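Local coordinates for KLTH0A00704p (Lachancea thermotolerans, PDB 4J2G), which serves in autophagy as the N-terminal HORMA domain of Atg13, which probably mediates recruitment of the PI 3-kinase, at residues A[28-33]-A[132-137]; A[124-129]-A[216-221]. The protein carries 1 engineered substitution. All coordinates share one frame; numbering follows the deposited sequence.

Contact 1 of 2, residues A[28-33]-A[132-137]. Engineered in segment 132-137: Met136 (natural residue Leu).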
ATOM      1  N   ASN A  28      12.063  -5.676  13.337  1.00 47.84           N
ATOM      2  CA  ASN A  28      11.164  -4.916  14.182  1.00 57.25           C
ATOM      3  C   ASN A  28      10.620  -3.718  13.400  1.00 61.43           C
ATOM      4  O   ASN A  28       9.463  -3.313  13.564  1.00 61.90           O
ATOM      5  CB  ASN A  28      11.874  -4.400  15.437  1.00 63.66           C
ATOM      6  CG  ASN A  28      11.932  -5.427  16.564  1.00 79.00           C
ATOM      7  OD1 ASN A  28      11.197  -6.421  16.595  1.00 78.18           O
ATOM      8  ND2 ASN A  28      12.811  -5.170  17.520  1.00 89.35           N
ATOM      9  N   PHE A  29      11.461  -3.166  12.541  1.00 50.16           N
ATOM     10  CA  PHE A  29      11.038  -2.085  11.725  1.00 52.53           C
ATOM     11  C   PHE A  29       9.925  -2.559  10.745  1.00 64.68           C
ATOM     12  O   PHE A  29       8.849  -1.931  10.632  1.00 56.70           O
ATOM     13  CB  PHE A  29      12.188  -1.568  10.935  1.00 51.87           C
ATOM     14  CG  PHE A  29      11.834  -0.365  10.203  1.00 60.09           C
ATOM     15  CD1 PHE A  29      11.747   0.865  10.881  1.00 69.79           C
ATOM     16  CD2 PHE A  29      11.481  -0.450   8.870  1.00 63.86           C
ATOM     17  CE1 PHE A  29      11.340   2.002  10.222  1.00 64.60           C
ATOM     18  CE2 PHE A  29      11.056   0.678   8.197  1.00 68.00           C
ATOM     19  CZ  PHE A  29      10.973   1.897   8.873  1.00 65.22           C
ATOM     20  N   PHE A  30      10.200  -3.651  10.035  1.00 59.02           N
ATOM     21  CA  PHE A  30       9.218  -4.249   9.125  1.00 61.07           C
ATOM     22  C   PHE A  30       7.875  -4.347   9.818  1.00 57.50           C
ATOM     23  O   PHE A  30       6.875  -3.905   9.269  1.00 49.77           O
ATOM     24  CB  PHE A  30       9.607  -5.654   8.738  1.00 52.26           C
ATOM     25  CG  PHE A  30      10.420  -5.739   7.514  1.00 51.10           C
ATOM     26  CD1 PHE A  30      11.664  -5.087   7.414  1.00 46.70           C
ATOM     27  CD2 PHE A  30       9.949  -6.485   6.444  1.00 46.53           C
ATOM     28  CE1 PHE A  30      12.396  -5.199   6.240  1.00 50.92           C
ATOM     29  CE2 PHE A  30      10.657  -6.569   5.261  1.00 43.68           C
ATOM     30  CZ  PHE A  30      11.908  -5.966   5.173  1.00 45.47           C
ATOM     31  N   LEU A  31       7.886  -4.909  11.025  1.00 51.74           N
ATOM     32  CA  LEU A  31       6.690  -5.007  11.870  1.00 53.51           C
ATOM     33  C   LEU A  31       6.066  -3.658  12.196  1.00 54.19           C
ATOM     34  O   LEU A  31       4.881  -3.496  11.944  1.00 50.65           O
ATOM     35  CB  LEU A  31       6.959  -5.753  13.164  1.00 46.96           C
ATOM     36  CG  LEU A  31       7.405  -7.227  13.035  1.00 60.19           C
ATOM     37  CD1 LEU A  31       7.773  -7.788  14.429  1.00 56.52           C
ATOM     38  CD2 LEU A  31       6.357  -8.096  12.390  1.00 47.12           C
ATOM     39  N   LYS A  32       6.853  -2.686  12.713  1.00 51.22           N
ATOM     40  CA  LYS A  32       6.332  -1.343  12.990  1.00 53.56           C
ATOM     41  C   LYS A  32       5.767  -0.675  11.708  1.00 52.70           C
ATOM     42  O   LYS A  32       4.671  -0.096  11.738  1.00 49.02           O
ATOM     43  CB  LYS A  32       7.393  -0.416  13.658  1.00 56.74           C
ATOM     44  CG  LYS A  32       7.726  -0.764  15.112  1.00 73.23           C
ATOM     45  CD  LYS A  32       8.730   0.210  15.735  1.00 84.66           C
ATOM     46  CE  LYS A  32       9.348  -0.387  17.006  1.00 90.54           C
ATOM     47  NZ  LYS A  32      10.418   0.483  17.599  1.00 92.88           N
ATOM     48  N   ALA A  33       6.547  -0.745  10.612  1.00 50.83           N
ATOM     49  CA  ALA A  33       6.182  -0.160   9.338  1.00 47.75           C
ATOM     50  C   ALA A  33       4.832  -0.682   8.818  1.00 51.62           C
ATOM     51  O   ALA A  33       3.884   0.111   8.528  1.00 52.43           O
ATOM     52  CB  ALA A  33       7.296  -0.327   8.288  1.00 44.88           C
ATOM     53  N   TRP A 132       2.156  -1.258  -1.366  1.00 41.94           N
ATOM     54  CA  TRP A 132       3.456  -0.936  -0.714  1.00 43.12           C
ATOM     55  C   TRP A 132       4.299  -2.179  -0.795  1.00 44.00           C
ATOM     56  O   TRP A 132       3.787  -3.305  -0.786  1.00 40.75           O
ATOM     57  CB  TRP A 132       3.232  -0.641   0.776  1.00 35.60           C
ATOM     58  CG  TRP A 132       2.434   0.567   1.069  1.00 41.33           C
ATOM     59  CD1 TRP A 132       1.031   0.676   1.051  1.00 34.70           C
ATOM     60  CD2 TRP A 132       2.927   1.839   1.456  1.00 36.11           C
ATOM     61  NE1 TRP A 132       0.675   1.953   1.356  1.00 43.02           N
ATOM     62  CE2 TRP A 132       1.798   2.679   1.662  1.00 34.70           C
ATOM     63  CE3 TRP A 132       4.229   2.370   1.648  1.00 40.90           C
ATOM     64  CZ2 TRP A 132       1.908   4.018   2.064  1.00 38.88           C
ATOM     65  CZ3 TRP A 132       4.340   3.673   2.034  1.00 38.27           C
ATOM     66  CH2 TRP A 132       3.174   4.513   2.230  1.00 36.95           C
ATOM     67  N   LEU A 133       5.594  -1.986  -0.846  1.00 44.21           N
ATOM     68  CA  LEU A 133       6.539  -3.092  -0.864  1.00 41.96           C
ATOM     69  C   LEU A 133       7.684  -2.637   0.061  1.00 43.57           C
ATOM     70  O   LEU A 133       8.233  -1.571  -0.150  1.00 39.42           O
ATOM     71  CB  LEU A 133       7.153  -3.173  -2.239  1.00 36.09           C
ATOM     72  CG  LEU A 133       8.320  -4.167  -2.351  1.00 42.84           C
ATOM     73  CD1 LEU A 133       7.925  -5.623  -2.019  1.00 39.12           C
ATOM     74  CD2 LEU A 133       9.058  -4.099  -3.684  1.00 39.73           C
ATOM     75  N   ILE A 134       8.011  -3.450   1.049  1.00 41.81           N
ATOM     76  CA  ILE A 134       9.126  -3.215   1.999  1.00 49.19           C
ATOM     77  C   ILE A 134       9.943  -4.492   1.874  1.00 50.13           C
ATOM     78  O   ILE A 134       9.376  -5.633   1.795  1.00 46.69           O
ATOM     79  CB  ILE A 134       8.584  -3.097   3.425  1.00 47.20           C
ATOM     80  CG1 ILE A 134       7.504  -1.988   3.464  1.00 46.98           C
ATOM     81  CG2 ILE A 134       9.720  -2.833   4.431  1.00 48.48           C
ATOM     82  CD1 ILE A 134       6.574  -2.114   4.651  1.00 58.53           C
ATOM     83  N   GLN A 135      11.239  -4.297   1.734  1.00 42.45           N
ATOM     84  CA  GLN A 135      12.179  -5.316   1.274  1.00 44.34           C
ATOM     85  C   GLN A 135      13.583  -5.031   1.802  1.00 48.97           C
ATOM     86  O   GLN A 135      13.950  -3.850   1.989  1.00 43.33           O
ATOM     87  CB  GLN A 135      12.406  -4.990  -0.178  1.00 56.79           C
ATOM     88  CG  GLN A 135      12.059  -6.060  -1.125  1.00 70.09           C
ATOM     89  CD  GLN A 135      12.277  -5.545  -2.520  1.00 81.32           C
ATOM     90  OE1 GLN A 135      12.591  -4.349  -2.732  1.00 67.46           O
ATOM     91  NE2 GLN A 135      12.092  -6.432  -3.487  1.00 68.39           N
HETATM   92  N   MSE A 136      14.365  -6.091   1.952  1.00 55.12           N
HETATM   93  CA  MSE A 136      15.796  -6.014   2.204  1.00 68.99           C
HETATM   94  C   MSE A 136      16.480  -6.465   0.909  1.00 74.77           C
HETATM   95  O   MSE A 136      16.170  -7.536   0.416  1.00 67.07           O
HETATM   96  CB  MSE A 136      15.945  -7.014   3.342  1.00 73.60           C
HETATM   97  CG  MSE A 136      17.261  -6.981   4.095  1.00 87.45           C
HETATM   98 SE   MSE A 136      17.565  -5.215   4.919  1.00113.09          SE
HETATM   99  CE  MSE A 136      19.403  -5.255   4.243  1.00 88.90           C
ATOM    100  N   ASP A 137      17.378  -5.645   0.340  1.00 85.30           N
ATOM    101  CA  ASP A 137      18.310  -6.030  -0.799  1.00 98.30           C
ATOM    102  C   ASP A 137      18.168  -7.449  -1.341  1.00 96.69           C
ATOM    103  O   ASP A 137      19.041  -8.298  -1.128  1.00 80.73           O
ATOM    104  CB  ASP A 137      19.801  -5.778  -0.450  1.00 81.38           C
ATOM    105  CG  ASP A 137      20.797  -6.265  -1.562  1.00109.01           C
ATOM    106  OD1 ASP A 137      21.194  -7.465  -1.589  1.00107.18           O
ATOM    107  OD2 ASP A 137      21.229  -5.431  -2.397  1.00116.31           O
TER

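Contact 2 of 2, residues A[124-129]-A[216-221]. With SO4 (sulfate ion), chain C.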
ATOM      1  N   LYS A 124     -17.970  -6.201  -8.358  1.00 73.60           N
ATOM      2  CA  LYS A 124     -16.568  -6.201  -7.997  1.00 67.72           C
ATOM      3  C   LYS A 124     -16.437  -6.088  -6.494  1.00 57.92           C
ATOM      4  O   LYS A 124     -17.240  -5.433  -5.830  1.00 78.03           O
ATOM      5  CB  LYS A 124     -15.877  -5.036  -8.683  1.00 65.78           C
ATOM      6  CG  LYS A 124     -16.007  -5.038 -10.187  1.00 61.43           C
ATOM      7  CD  LYS A 124     -15.010  -5.979 -10.855  1.00 69.88           C
ATOM      8  CE  LYS A 124     -15.171  -6.014 -12.376  1.00 58.82           C
ATOM      9  NZ  LYS A 124     -14.295  -7.096 -12.925  1.00 69.41           N
ATOM     10  N   SER A 125     -15.445  -6.741  -5.945  1.00 53.69           N
ATOM     11  CA  SER A 125     -15.369  -6.908  -4.483  1.00 55.43           C
ATOM     12  C   SER A 125     -14.640  -5.691  -3.829  1.00 60.17           C
ATOM     13  O   SER A 125     -15.009  -5.259  -2.723  1.00 58.01           O
ATOM     14  CB  SER A 125     -14.581  -8.182  -4.206  1.00 55.07           C
ATOM     15  OG  SER A 125     -13.374  -8.142  -4.972  1.00 63.76           O
ATOM     16  N   GLU A 126     -13.635  -5.154  -4.544  1.00 51.50           N
ATOM     17  CA  GLU A 126     -12.767  -4.015  -4.065  1.00 56.92           C
ATOM     18  C   GLU A 126     -12.143  -3.199  -5.208  1.00 51.57           C
ATOM     19  O   GLU A 126     -12.056  -3.682  -6.335  1.00 51.76           O
ATOM     20  CB  GLU A 126     -11.633  -4.536  -3.161  1.00 48.16           C
ATOM     21  CG  GLU A 126     -10.814  -5.614  -3.816  1.00 54.07           C
ATOM     22  CD  GLU A 126      -9.695  -6.138  -2.936  1.00 63.54           C
ATOM     23  OE1 GLU A 126     -10.006  -6.650  -1.837  1.00 65.65           O
ATOM     24  OE2 GLU A 126      -8.501  -6.036  -3.350  1.00 66.50           O
ATOM     25  N   ILE A 127     -11.721  -1.959  -4.918  1.00 52.81           N
ATOM     26  CA  ILE A 127     -10.901  -1.189  -5.854  1.00 46.45           C
ATOM     27  C   ILE A 127      -9.578  -0.964  -5.190  1.00 46.40           C
ATOM     28  O   ILE A 127      -9.528  -0.345  -4.112  1.00 48.85           O
ATOM     29  CB  ILE A 127     -11.558   0.155  -6.175  1.00 49.17           C
ATOM     30  CG1 ILE A 127     -12.919  -0.104  -6.813  1.00 56.72           C
ATOM     31  CG2 ILE A 127     -10.651   1.111  -7.012  1.00 44.37           C
ATOM     32  CD1 ILE A 127     -13.879   1.068  -6.690  1.00 54.81           C
HETATM   33  N   MSE A 128      -8.506  -1.443  -5.825  1.00 49.49           N
HETATM   34  CA  MSE A 128      -7.140  -1.258  -5.330  1.00 41.38           C
HETATM   35  C   MSE A 128      -6.773   0.195  -5.347  1.00 46.55           C
HETATM   36  O   MSE A 128      -7.080   0.896  -6.297  1.00 44.29           O
HETATM   37  CB  MSE A 128      -6.233  -1.958  -6.319  1.00 40.99           C
HETATM   38  CG  MSE A 128      -6.044  -3.395  -5.947  1.00 38.53           C
HETATM   39 SE   MSE A 128      -5.375  -3.772  -4.156  0.59 46.85          SE
HETATM   40  CE  MSE A 128      -3.643  -2.960  -4.606  1.00 40.66           C
ATOM     41  N   LEU A 129      -6.086   0.671  -4.303  1.00 42.82           N
ATOM     42  CA  LEU A 129      -5.719   2.048  -4.279  1.00 38.23           C
ATOM     43  C   LEU A 129      -4.188   2.249  -4.120  1.00 39.97           C
ATOM     44  O   LEU A 129      -3.649   3.219  -4.628  1.00 36.95           O
ATOM     45  CB  LEU A 129      -6.449   2.717  -3.078  1.00 44.20           C
ATOM     46  CG  LEU A 129      -7.988   2.671  -3.012  1.00 43.64           C
ATOM     47  CD1 LEU A 129      -8.528   3.169  -1.705  1.00 44.27           C
ATOM     48  CD2 LEU A 129      -8.599   3.424  -4.176  1.00 39.30           C
ATOM     49  N   LYS A 216      -9.500 -12.500  -8.747  1.00100.81           N
ATOM     50  CA  LYS A 216     -10.481 -12.722  -9.802  1.00112.74           C
ATOM     51  C   LYS A 216     -11.272 -11.467 -10.196  1.00103.24           C
ATOM     52  O   LYS A 216     -11.186 -11.003 -11.346  1.00110.13           O
ATOM     53  CB  LYS A 216     -11.422 -13.898  -9.453  1.00114.55           C
ATOM     54  CG  LYS A 216     -10.727 -15.084  -8.786  1.00121.35           C
ATOM     55  CD  LYS A 216     -11.616 -16.318  -8.690  1.00117.98           C
ATOM     56  CE  LYS A 216     -11.026 -17.337  -7.720  1.00115.85           C
ATOM     57  NZ  LYS A 216     -11.683 -18.670  -7.832  1.00105.93           N
ATOM     58  N   GLY A 217     -12.024 -10.918  -9.250  1.00 85.53           N
ATOM     59  CA  GLY A 217     -13.079  -9.963  -9.602  1.00 78.24           C
ATOM     60  C   GLY A 217     -13.050  -8.692  -8.779  1.00 76.43           C
ATOM     61  O   GLY A 217     -14.067  -8.308  -8.145  1.00 70.69           O
ATOM     62  N   ARG A 218     -11.881  -8.051  -8.794  1.00 58.59           N
ATOM     63  CA  ARG A 218     -11.677  -6.741  -8.156  1.00 66.00           C
ATOM     64  C   ARG A 218     -11.302  -5.730  -9.268  1.00 65.36           C
ATOM     65  O   ARG A 218     -11.048  -6.133 -10.372  1.00 63.88           O
ATOM     66  CB  ARG A 218     -10.590  -6.841  -7.054  1.00 55.16           C
ATOM     67  CG  ARG A 218      -9.150  -7.055  -7.577  1.00 45.99           C
ATOM     68  CD  ARG A 218      -8.197  -6.863  -6.391  1.00 57.02           C
ATOM     69  NE  ARG A 218      -6.767  -7.059  -6.669  1.00 56.32           N
ATOM     70  CZ  ARG A 218      -5.806  -7.205  -5.730  1.00 52.29           C
ATOM     71  NH1 ARG A 218      -6.094  -7.199  -4.451  1.00 46.14           N
ATOM     72  NH2 ARG A 218      -4.547  -7.423  -6.073  1.00 46.95           N
ATOM     73  N   ILE A 219     -11.285  -4.428  -8.994  1.00 65.89           N
ATOM     74  CA  ILE A 219     -10.680  -3.471  -9.913  1.00 50.43           C
ATOM     75  C   ILE A 219      -9.222  -3.286  -9.476  1.00 51.52           C
ATOM     76  O   ILE A 219      -8.940  -2.640  -8.438  1.00 57.76           O
ATOM     77  CB  ILE A 219     -11.375  -2.089  -9.858  1.00 54.83           C
ATOM     78  CG1 ILE A 219     -12.870  -2.158 -10.177  1.00 59.67           C
ATOM     79  CG2 ILE A 219     -10.683  -1.068 -10.752  1.00 46.76           C
ATOM     80  CD1 ILE A 219     -13.196  -2.394 -11.628  1.00 73.90           C
ATOM     81  N   GLY A 220      -8.296  -3.814 -10.275  1.00 45.97           N
ATOM     82  CA  GLY A 220      -6.866  -3.769 -10.021  1.00 48.17           C
ATOM     83  C   GLY A 220      -6.258  -2.356 -10.156  1.00 48.60           C
ATOM     84  O   GLY A 220      -6.839  -1.470 -10.777  1.00 45.88           O
ATOM     85  N   LEU A 221      -5.082  -2.144  -9.572  1.00 51.02           N
ATOM     86  CA  LEU A 221      -4.315  -0.921  -9.879  1.00 50.09           C
ATOM     87  C   LEU A 221      -4.170  -0.642 -11.378  1.00 56.23           C
ATOM     88  O   LEU A 221      -4.141   0.524 -11.776  1.00 56.38           O
ATOM     89  CB  LEU A 221      -2.925  -0.989  -9.238  1.00 44.04           C
ATOM     90  CG  LEU A 221      -2.817  -0.562  -7.776  1.00 49.89           C
ATOM     91  CD1 LEU A 221      -1.342  -0.409  -7.493  1.00 43.40           C
ATOM     92  CD2 LEU A 221      -3.613   0.726  -7.415  1.00 41.29           C
TER
HETATM   93  S   SO4 C 301      -3.106  -5.028 -10.171  1.00 63.02           S
HETATM   94  O1  SO4 C 301      -1.674  -5.146 -10.352  1.00 61.29           O
HETATM   95  O2  SO4 C 301      -3.516  -4.265 -11.358  1.00 59.05           O
HETATM   96  O3  SO4 C 301      -3.954  -6.241 -10.134  1.00 65.75           O
HETATM   97  O4  SO4 C 301      -3.323  -4.386  -8.859  1.00 67.52           O

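Contact 1 of 2, residues A[28-33]-A[132-137]
Phe30, on helix 18-39, lays its ring over the side chain of Ile134, on strand 126-136. The local axes run antiparallel, at 173° and 9.9 Å apart. The tight part is centred on this pair. Ile134 CG2 sits 3.8 Å from the centroid of the Phe30 ring and 9° off its normal, a CH-pi contact in which a methyl lies above the middle of the ring. With CG2 anti to the backbone N of Ile134, the methyl stands over the ring while the longer branch runs along the helix, where CD1 meets Ala33 CB at 4.1 Å. One side chain thus touches the helix at two residues three positions apart. The Phe30 bond to CB does not aim at the strand, but the ring swings in, and its rim reaches the strand backbone: CE2 lies 3.8 Å from Ile134 O and CZ 3.9 Å from Gln135 C. Leu86, Leu89, Leu257 and the ring of Trp77 also pack on Phe30. Towards the end of the strand the contact grows loose. The bond to CB of Gln135 points away from the helix, and the ring meets this residue through its backbone. Met136, an engineered selenomethionine in place of the natural leucine, turns the end of its chain away from the helix and is partly exposed. This apolar fit, with Ile134 packed against a phenylalanine ring and an alanine, belongs to the alpha/beta core of the HORMA domain, where helices cover one face of an antiparallel sheet.

Contact 2 of 2, residues A[124-129]-A[216-221]
Ile127 and Ile219 form a single parallel beta bridge, the two segments running 19° apart: Ile219 N donates to Glu126 O at 2.9 Å, and Met128 N to Ile219 O at the same 2.9 Å. Upstream, Gly217 O takes two donors from one residue, Ser125 N at 3.0 Å in the carbonyl plane and the Ser125 hydroxyl OG at a longer 3.3 Å from above that plane. The two isoleucines lie alongside each other, and Ile219 CD1 reaches across to the aliphatic chain of Lys124. On the other face, Glu126 and Arg218 run side by side. Arg218 holds CG between its backbone N and carbonyl carbon (chi1 70°) and then extends, which brings NH1 to 2.9 Å from Glu126 OE2 in a salt bridge, the carboxylate and guanidinium planes 26° apart. Met128 bends back so that SE rests over one face of this guanidinium, off-centre, 3.5 Å from Arg218 NH1. Arg218 NH1 also forms a salt bridge with Glu92 of strand 89-96, and Arg205 pairs with Glu126 OE1. A leucine in place of Arg218 would probably leave Glu126 OE2 and Glu92 without this cationic mate and Met128 SE without the flat group beneath it. Beyond the bridge, Leu221 CD2 packs against Met128 CB, while Leu221 N binds the sulfate O4 at 2.9 Å. Ser222 N and Arg131 also hold this ion, probably taken up from the crystallisation liquor. The arrangement is that of a loop docked by a single parallel bridge onto a strand of an otherwise antiparallel sheet, next to a bound sulfate.

How the contacts relate
Both contacts use strand 126-136, contact 2 at its beginning and contact 1 at its end, with centres about 24 Å apart on opposite sides of the chain's centre. Contact 1 is buried and apolar: a helix meets the strand through side chains, with carbon against carbon and a ring face. Contact 2 is only partly buried and mixed in character; a loop pairs with the first residues of the strand by backbone hydrogen bonds, joined by a salt bridge and apolar pairs, next to a sulfate. Because both contacts use strand 126-136, it links helix 18-39 to the long connection between strands 201-208 and 242-252, passing from a hydrophobic core to a partly exposed, mixed-charge flank.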